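Local structure of putative peptide ABC-transport system periplasmic peptide-binding protein (Campylobacter jejuni, 4OEV) at residues A[16-21]-A[166-171]; A[54-57]-A[62-65]; A[205-210]-A[229-234]. The protein binds nickel(II) outside the cytoplasm for an ABC-type importer, as the extracytoplasmic solute-binding component of a nickel uptake system. All coordinates share one frame; numbering follows the deposited sequence.

Contact 1 (A[16-21]-A[166-171]); sequences ARINPA and VKWKKG
Ile18 and Trp168 meet in a largely apolar contact between a loop and an edge strand. Strands 6-11 and 163-169 are the two outermost strands of one mixed sheet. The loop that leaves the first, residues 16-21, reaches the end of the second, residues 166-171. Trp168 carries the contact. Its CG lies anti to the backbone N (chi1 -178°), which sends the indole out from the strand to meet Ile18 coming the other way. The CD1 methyl of Ile18 sits over one face of the six-membered ring, 4.3 Å from its centroid, as a CH-pi contact. The closest pair there is Ile18 CD1 to Trp168 CZ3 at 3.9 Å. The rim of the same ring meets the loop backbone. Ala16 O lies near the ring plane, 3.4 Å from Trp168 CH2. That oxygen also accepts a hydrogen bond from Gln155 NE2. Lys170, bent at chi2 (75°), brings NZ to 4.1 Å from Ala16 CB. Ile18 also packs on Ile30 of helix 30-33, and Trp168 on Val174 of the neighbouring strand. No hydrogen bond joins the two segments. The grip is probably mainly dispersion over one ring face. The oxygen at the indole edge is consistent with a weak electrostatic attraction.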
loop_
_atom_site.group_PDB
_atom_site.type_symbol
_atom_site.label_atom_id
_atom_site.label_comp_id
_atom_site.label_asym_id
_atom_site.label_seq_id
_atom_site.Cartn_x
_atom_site.Cartn_y
_atom_site.Cartn_z
ATOM N N ALA A 16 -2.982 -13.348 -6.365
ATOM C CA ALA A 16 -3.574 -14.567 -6.931
ATOM C C ALA A 16 -4.582 -14.295 -8.042
ATOM O O ALA A 16 -4.907 -15.197 -8.803
ATOM C CB ALA A 16 -4.244 -15.399 -5.856
ATOM N N ARG A 17 -5.122 -13.087 -8.116
ATOM C CA ARG A 17 -6.105 -12.786 -9.182
ATOM C C ARG A 17 -5.654 -11.504 -9.858
ATOM O O ARG A 17 -5.610 -10.436 -9.225
ATOM C CB ARG A 17 -7.522 -12.650 -8.602
ATOM C CG ARG A 17 -8.114 -13.933 -8.067
ATOM C CD ARG A 17 -9.476 -13.683 -7.405
ATOM N NE ARG A 17 -9.346 -13.058 -6.097
ATOM C CZ ARG A 17 -10.368 -12.769 -5.293
ATOM N NH1 ARG A 17 -11.624 -13.020 -5.645
ATOM N NH2 ARG A 17 -10.138 -12.220 -4.123
ATOM N N ILE A 18 -5.193 -11.611 -11.105
ATOM C CA ILE A 18 -4.702 -10.431 -11.788
ATOM C C ILE A 18 -5.899 -9.713 -12.370
ATOM O O ILE A 18 -6.168 -9.770 -13.572
ATOM C CB ILE A 18 -3.639 -10.763 -12.869
ATOM C CG1 ILE A 18 -2.444 -11.504 -12.226
ATOM C CG2 ILE A 18 -3.119 -9.466 -13.506
ATOM C CD1 ILE A 18 -1.421 -12.067 -13.249
ATOM N N ASN A 19 -6.580 -8.995 -11.495
ATOM C CA ASN A 19 -7.862 -8.388 -11.809
ATOM C C ASN A 19 -7.977 -7.145 -10.947
ATOM O O ASN A 19 -7.895 -7.238 -9.723
ATOM C CB ASN A 19 -8.970 -9.399 -11.530
ATOM C CG ASN A 19 -10.350 -8.859 -11.761
ATOM O OD1 ASN A 19 -10.598 -7.654 -11.752
ATOM N ND2 ASN A 19 -11.267 -9.763 -11.995
ATOM N N PRO A 20 -8.097 -5.975 -11.588
ATOM C CA PRO A 20 -8.222 -4.694 -10.880
ATOM C C PRO A 20 -9.240 -4.721 -9.703
ATOM O O PRO A 20 -8.998 -4.053 -8.708
ATOM C CB PRO A 20 -8.683 -3.735 -11.985
ATOM C CG PRO A 20 -8.166 -4.349 -13.247
ATOM C CD PRO A 20 -7.944 -5.802 -13.045
ATOM N N ALA A 21 -10.329 -5.492 -9.812
ATOM C CA ALA A 21 -11.333 -5.522 -8.746
ATOM C C ALA A 21 -10.776 -6.057 -7.417
ATOM O O ALA A 21 -11.386 -5.805 -6.360
ATOM C CB ALA A 21 -12.516 -6.344 -9.158
ATOM N N VAL A 166 1.273 -13.573 -20.879
ATOM C CA VAL A 166 1.744 -14.767 -21.595
ATOM C C VAL A 166 1.585 -16.074 -20.810
ATOM O O VAL A 166 0.928 -16.999 -21.262
ATOM C CB VAL A 166 3.221 -14.655 -21.996
ATOM C CG1 VAL A 166 3.633 -15.922 -22.690
ATOM C CG2 VAL A 166 3.439 -13.462 -22.897
ATOM N N LYS A 167 2.252 -16.190 -19.669
ATOM C CA LYS A 167 2.065 -17.374 -18.847
ATOM C C LYS A 167 2.461 -17.104 -17.413
ATOM O O LYS A 167 3.041 -16.064 -17.091
ATOM C CB LYS A 167 2.856 -18.555 -19.391
ATOM C CG LYS A 167 4.360 -18.465 -19.236
ATOM C CD LYS A 167 4.955 -19.833 -19.553
ATOM C CE LYS A 167 6.476 -19.808 -19.529
ATOM N NZ LYS A 167 7.099 -21.148 -19.768
ATOM N N TRP A 168 2.167 -18.066 -16.555
ATOM C CA TRP A 168 2.335 -17.850 -15.131
ATOM C C TRP A 168 2.760 -19.143 -14.476
ATOM O O TRP A 168 2.034 -20.125 -14.506
ATOM C CB TRP A 168 1.020 -17.329 -14.556
ATOM C CG TRP A 168 0.969 -16.986 -13.107
ATOM C CD1 TRP A 168 1.964 -17.113 -12.169
ATOM C CD2 TRP A 168 -0.167 -16.455 -12.423
ATOM N NE1 TRP A 168 1.503 -16.689 -10.935
ATOM C CE2 TRP A 168 0.202 -16.279 -11.065
ATOM C CE3 TRP A 168 -1.464 -16.105 -12.831
ATOM C CZ2 TRP A 168 -0.679 -15.770 -10.107
ATOM C CZ3 TRP A 168 -2.340 -15.596 -11.891
ATOM C CH2 TRP A 168 -1.941 -15.437 -10.522
ATOM N N LYS A 169 3.937 -19.143 -13.873
ATOM C CA LYS A 169 4.377 -20.291 -13.112
ATOM C C LYS A 169 4.159 -19.962 -11.647
ATOM O O LYS A 169 4.918 -19.203 -11.059
ATOM C CB LYS A 169 5.839 -20.595 -13.416
ATOM C CG LYS A 169 6.346 -21.941 -12.950
ATOM C CD LYS A 169 7.585 -22.292 -13.767
ATOM C CE LYS A 169 8.543 -23.224 -13.044
ATOM N NZ LYS A 169 9.837 -23.332 -13.791
ATOM N N LYS A 170 3.134 -20.561 -11.054
ATOM C CA LYS A 170 2.626 -20.118 -9.761
ATOM C C LYS A 170 3.688 -20.049 -8.659
ATOM O O LYS A 170 4.480 -20.986 -8.479
ATOM C CB LYS A 170 1.484 -21.030 -9.318
ATOM C CG LYS A 170 0.931 -20.710 -7.931
ATOM C CD LYS A 170 0.060 -19.463 -7.915
ATOM C CE LYS A 170 -0.575 -19.272 -6.543
ATOM N NZ LYS A 170 -1.073 -17.890 -6.340
ATOM N N GLY A 171 3.725 -18.904 -7.969
ATOM C CA GLY A 171 4.683 -18.658 -6.898
ATOM C C GLY A 171 6.073 -18.266 -7.382
ATOM O O GLY A 171 6.908 -17.829 -6.591
#

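Contact 2 (A[54-57]-A[62-65])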
loop_
_atom_site.group_PDB
_atom_site.type_symbol
_atom_site.label_atom_id
_atom_site.label_comp_id
_atom_site.label_asym_id
_atom_site.label_seq_id
_atom_site.Cartn_x
_atom_site.Cartn_y
_atom_site.Cartn_z
ATOM N N TRP A 54 -12.580 15.325 -18.528
ATOM C CA TRP A 54 -13.689 15.218 -17.589
ATOM C C TRP A 54 -14.062 16.578 -16.979
ATOM O O TRP A 54 -13.203 17.447 -16.807
ATOM C CB TRP A 54 -13.342 14.202 -16.474
ATOM C CG TRP A 54 -12.031 14.457 -15.780
ATOM C CD1 TRP A 54 -11.806 15.259 -14.696
ATOM C CD2 TRP A 54 -10.743 13.934 -16.157
ATOM N NE1 TRP A 54 -10.467 15.239 -14.357
ATOM C CE2 TRP A 54 -9.800 14.444 -15.253
ATOM C CE3 TRP A 54 -10.313 13.063 -17.155
ATOM C CZ2 TRP A 54 -8.450 14.117 -15.333
ATOM C CZ3 TRP A 54 -8.968 12.765 -17.247
ATOM C CH2 TRP A 54 -8.059 13.288 -16.347
ATOM N N ASP A 55 -15.349 16.740 -16.663
ATOM C CA ASP A 55 -15.887 17.900 -15.969
ATOM C C ASP A 55 -16.663 17.472 -14.726
ATOM O O ASP A 55 -17.507 16.574 -14.804
ATOM C CB ASP A 55 -16.814 18.705 -16.921
ATOM C CG ASP A 55 -16.104 19.132 -18.219
ATOM O OD1 ASP A 55 -15.312 20.102 -18.173
ATOM O OD2 ASP A 55 -16.240 18.441 -19.249
ATOM N N ILE A 56 -16.452 18.181 -13.620
ATOM C CA ILE A 56 -17.164 17.922 -12.361
ATOM C C ILE A 56 -18.064 19.086 -11.984
ATOM O O ILE A 56 -17.651 20.256 -12.065
ATOM C CB ILE A 56 -16.197 17.687 -11.220
ATOM C CG1 ILE A 56 -15.122 16.677 -11.646
ATOM C CG2 ILE A 56 -16.962 17.247 -9.996
ATOM C CD1 ILE A 56 -14.165 16.295 -10.565
ATOM N N SER A 57 -19.291 18.770 -11.561
ATOM C CA SER A 57 -20.264 19.803 -11.243
ATOM C C SER A 57 -19.802 20.602 -10.025
ATOM O O SER A 57 -18.906 20.172 -9.270
ATOM C CB SER A 57 -21.634 19.176 -11.007
ATOM O OG SER A 57 -21.618 18.518 -9.737
ATOM N N VAL A 62 -21.512 15.243 -9.708
ATOM C CA VAL A 62 -21.664 14.729 -11.079
ATOM C C VAL A 62 -20.386 14.797 -11.919
ATOM O O VAL A 62 -19.768 15.862 -12.054
ATOM C CB VAL A 62 -22.784 15.475 -11.824
ATOM C CG1 VAL A 62 -22.797 15.091 -13.282
ATOM C CG2 VAL A 62 -24.130 15.146 -11.192
ATOM N N TYR A 63 -20.022 13.652 -12.493
ATOM C CA TYR A 63 -18.786 13.508 -13.291
ATOM C C TYR A 63 -19.125 13.197 -14.711
ATOM O O TYR A 63 -19.649 12.118 -14.994
ATOM C CB TYR A 63 -17.891 12.375 -12.756
ATOM C CG TYR A 63 -17.176 12.697 -11.466
ATOM C CD1 TYR A 63 -15.792 12.772 -11.418
ATOM C CD2 TYR A 63 -17.883 12.939 -10.303
ATOM C CE1 TYR A 63 -15.125 13.067 -10.237
ATOM C CE2 TYR A 63 -17.239 13.254 -9.134
ATOM C CZ TYR A 63 -15.858 13.307 -9.103
ATOM O OH TYR A 63 -15.239 13.645 -7.933
ATOM N N ASP A 64 -18.766 14.105 -15.617
ATOM C CA ASP A 64 -18.904 13.832 -17.037
ATOM C C ASP A 64 -17.544 13.429 -17.563
ATOM O O ASP A 64 -16.612 14.235 -17.512
ATOM C CB ASP A 64 -19.422 15.049 -17.808
ATOM C CG ASP A 64 -20.920 15.268 -17.632
ATOM O OD1 ASP A 64 -21.708 14.530 -18.259
ATOM O OD2 ASP A 64 -21.292 16.200 -16.890
ATOM N N ILE A 65 -17.409 12.181 -18.007
ATOM C CA ILE A 65 -16.098 11.686 -18.448
ATOM C C ILE A 65 -16.097 11.348 -19.949
ATOM O O ILE A 65 -16.980 10.623 -20.413
ATOM C CB ILE A 65 -15.658 10.472 -17.658
ATOM C CG1 ILE A 65 -15.663 10.811 -16.174
ATOM C CG2 ILE A 65 -14.266 10.017 -18.112
ATOM C CD1 ILE A 65 -14.994 9.770 -15.327
#
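Ile56 lies along one face of the Tyr63 ring, both side chains pointing the same way. Its CG1 stands 3.8 Å above the ring plane, offset toward the rim, in a CH-pi contact. Beyond it, the CD1 methyl of Ile56 reaches Tyr63 CE1 at 3.4 Å. Ile56 CG1 is anti to the carbonyl carbon (chi1 -48°), and CD1 extends from there toward the hydroxyl end of the ring. Phe129 meets the Tyr63 ring edge-to-face, and Leu130 of helix 129-132 touches both side chains. Strands 51-56 and 62-67 form a beta hairpin at one side of a four-stranded antiparallel sheet. Asp55 and Asp64 are a hydrogen-bonded pair: Asp55 N to Asp64 O and Asp64 N to Asp55 O are both 2.9 Å. Trp54 with Ile65 and Ile56 with Tyr63 are non-hydrogen-bonded pairs, and their side chains share a face. Trp54 CB meets Ile65 CG1 at 4.1 Å, while its indole turns away toward Leu46 and Pro48. The two aspartates are on the other face, where Asp64 OD1 bonds to His117 NE2. At the turn end, Ser57 N donates to Val62 O at 3.0 Å, and Ser57 OG accepts from Val62 N at 3.3 Å. The same OG is hydrogen-bonded to Asp59 OD1.

Contact 3 (A[205-210]-A[229-234])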
loop_
_atom_site.group_PDB
_atom_site.type_symbol
_atom_site.label_atom_id
_atom_site.label_comp_id
_atom_site.label_asym_id
_atom_site.label_seq_id
_atom_site.Cartn_x
_atom_site.Cartn_y
_atom_site.Cartn_z
ATOM N N ALA A 205 21.229 -11.642 -4.371
ATOM C CA ALA A 205 22.053 -12.683 -4.998
ATOM C C ALA A 205 21.739 -12.839 -6.459
ATOM O O ALA A 205 22.606 -13.200 -7.255
ATOM C CB ALA A 205 21.850 -13.984 -4.314
ATOM N N GLU A 206 20.462 -12.680 -6.808
ATOM C CA GLU A 206 20.069 -12.866 -8.185
ATOM C C GLU A 206 20.469 -11.663 -9.032
ATOM O O GLU A 206 20.724 -11.796 -10.239
ATOM C CB GLU A 206 18.570 -13.172 -8.283
ATOM C CG GLU A 206 18.270 -14.556 -7.719
ATOM C CD GLU A 206 17.017 -15.196 -8.259
ATOM O OE1 GLU A 206 16.448 -14.709 -9.263
ATOM O OE2 GLU A 206 16.605 -16.219 -7.679
ATOM N N LEU A 207 20.576 -10.494 -8.425
ATOM C CA LEU A 207 21.194 -9.390 -9.140
ATOM C C LEU A 207 22.634 -9.764 -9.452
ATOM O O LEU A 207 23.077 -9.693 -10.600
ATOM C CB LEU A 207 21.154 -8.099 -8.324
ATOM C CG LEU A 207 19.801 -7.386 -8.355
ATOM C CD1 LEU A 207 19.705 -6.311 -7.262
ATOM C CD2 LEU A 207 19.572 -6.807 -9.751
ATOM N N LYS A 208 23.344 -10.223 -8.419
ATOM C CA LYS A 208 24.761 -10.542 -8.558
ATOM C C LYS A 208 25.047 -11.645 -9.549
ATOM O O LYS A 208 25.995 -11.537 -10.318
ATOM C CB LYS A 208 25.331 -10.910 -7.187
ATOM C CG LYS A 208 25.566 -9.713 -6.300
ATOM C CD LYS A 208 26.850 -8.955 -6.710
ATOM C CE LYS A 208 27.096 -7.762 -5.773
ATOM N NZ LYS A 208 28.385 -7.035 -5.995
ATOM N N ASN A 209 24.238 -12.695 -9.598
ATOM C CA ASN A 209 24.540 -13.761 -10.559
ATOM C C ASN A 209 23.776 -13.619 -11.898
ATOM O O ASN A 209 23.731 -14.554 -12.699
ATOM C CB ASN A 209 24.286 -15.131 -9.921
ATOM C CG ASN A 209 22.829 -15.387 -9.607
ATOM O OD1 ASN A 209 21.927 -14.770 -10.171
ATOM N ND2 ASN A 209 22.591 -16.294 -8.668
ATOM N N GLY A 210 23.188 -12.446 -12.125
ATOM C CA GLY A 210 22.570 -12.112 -13.402
ATOM C C GLY A 210 21.254 -12.785 -13.714
ATOM O O GLY A 210 20.850 -12.857 -14.876
ATOM N N GLU A 229 30.377 -1.519 -10.131
ATOM C CA GLU A 229 30.072 -0.672 -11.302
ATOM C C GLU A 229 29.042 -1.310 -12.228
ATOM O O GLU A 229 28.575 -0.668 -13.211
ATOM C CB GLU A 229 31.370 -0.339 -12.096
ATOM C CG GLU A 229 32.436 -1.450 -12.137
ATOM C CD GLU A 229 33.062 -1.805 -10.730
ATOM O OE1 GLU A 229 33.027 -0.990 -9.771
ATOM O OE2 GLU A 229 33.565 -2.935 -10.575
ATOM N N ASN A 230 28.739 -2.585 -12.004
ATOM C CA ASN A 230 27.780 -3.249 -12.880
ATOM C C ASN A 230 26.367 -2.829 -12.570
ATOM O O ASN A 230 25.462 -3.088 -13.372
ATOM C CB ASN A 230 27.923 -4.772 -12.809
ATOM C CG ASN A 230 29.228 -5.271 -13.455
ATOM O OD1 ASN A 230 29.564 -4.895 -14.592
ATOM N ND2 ASN A 230 29.972 -6.106 -12.729
ATOM N N PHE A 231 26.183 -2.135 -11.443
ATOM C CA PHE A 231 24.863 -1.747 -10.980
ATOM C C PHE A 231 24.747 -0.270 -10.658
ATOM O O PHE A 231 25.720 0.370 -10.272
ATOM C CB PHE A 231 24.474 -2.559 -9.731
ATOM C CG PHE A 231 24.489 -4.032 -9.966
ATOM C CD1 PHE A 231 23.384 -4.660 -10.512
ATOM C CD2 PHE A 231 25.627 -4.784 -9.678
ATOM C CE1 PHE A 231 23.386 -6.024 -10.740
ATOM C CE2 PHE A 231 25.643 -6.150 -9.923
ATOM C CZ PHE A 231 24.511 -6.769 -10.454
ATOM N N GLY A 232 23.532 0.251 -10.832
ATOM C CA GLY A 232 23.176 1.571 -10.347
ATOM C C GLY A 232 22.249 1.457 -9.136
ATOM O O GLY A 232 21.692 0.398 -8.885
ATOM N N ILE A 233 22.125 2.525 -8.355
ATOM C CA ILE A 233 21.203 2.542 -7.211
ATOM C C ILE A 233 20.417 3.842 -7.237
ATOM O O ILE A 233 20.985 4.913 -7.062
ATOM C CB ILE A 233 21.938 2.430 -5.863
ATOM C CG1 ILE A 233 22.841 1.196 -5.849
ATOM C CG2 ILE A 233 20.919 2.378 -4.729
ATOM C CD1 ILE A 233 23.847 1.167 -4.686
ATOM N N LEU A 234 19.118 3.747 -7.482
ATOM C CA LEU A 234 18.239 4.898 -7.499
ATOM C C LEU A 234 17.532 5.011 -6.163
ATOM O O LEU A 234 16.816 4.076 -5.794
ATOM C CB LEU A 234 17.185 4.770 -8.580
ATOM C CG LEU A 234 17.515 5.406 -9.912
ATOM C CD1 LEU A 234 16.411 4.976 -10.828
ATOM C CD2 LEU A 234 17.603 6.918 -9.789
#
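Lys208 NZ is held by two groups, Asp228 OD1 in a salt bridge and Ile224 O in a hydrogen bond, while the aliphatic part of the same side chain touches Phe231. That touch is loose, with Lys208 CD 4.4 Å from Phe231 CE2. The backbone comes slightly closer, Lys208 N to Phe231 CZ at 4.2 Å. The tighter approach is to the residue before it. Leu207 O, near the end of helix 200-208, lies near the plane of the Phe231 ring, at its edge. It is 3.3 Å from Phe231 CZ and 3.7 Å from Phe231 CE1. This is not a hydrogen bond. The same oxygen does accept one from Gly210 N, at 3.1 Å. Gly210, with positive phi, is the C-prime residue of a Schellman motif that ends the helix, completed by Lys211 N to Glu206 O. Phe231 begins strand 231-236. Its CG is anti to the carbonyl carbon (chi1 -58°), and the ring projects toward the last turn of the helix. The Leu207 side chain crosses that ring at a slant. Leu207 CB comes to 3.9 Å from Phe231 CE1, and Leu207 CD2 lies 4.0 Å from the same carbon. Phe225 of helix 223-226 meets the Phe231 ring edge-to-face and also touches Leu207, which packs on Val465 of strand 454-467 too. The contact thus joins a helix end to a strand start through one aromatic ring. Its chemistry is mostly apolar. The ring edge is consistent with a weak C-H to oxygen attraction at a carbonyl that also accepts from Gly210 N.

How the contacts relate
All three contacts are partly buried, but they differ in depth. Contact 1 lies nearest the chain centre, about 18 Å from it, centre to centre. Contacts 3 and 2 lie farther out, at about 26 and 28 Å. No two share a helix or strand, and the strands involved come from three different sheets. Contact 2 is nested in the chain between the segments of contact 1, while contact 3 comes later. Contact 2 pairs adjacent strands of a hairpin, and main-chain hydrogen bonds set its register. Contacts 1 and 3 lack hydrogen bonds between their segments. In both, an aromatic ring from a strand puts its edge to a carbonyl oxygen. Contacts 1 and 2 both use a ring face.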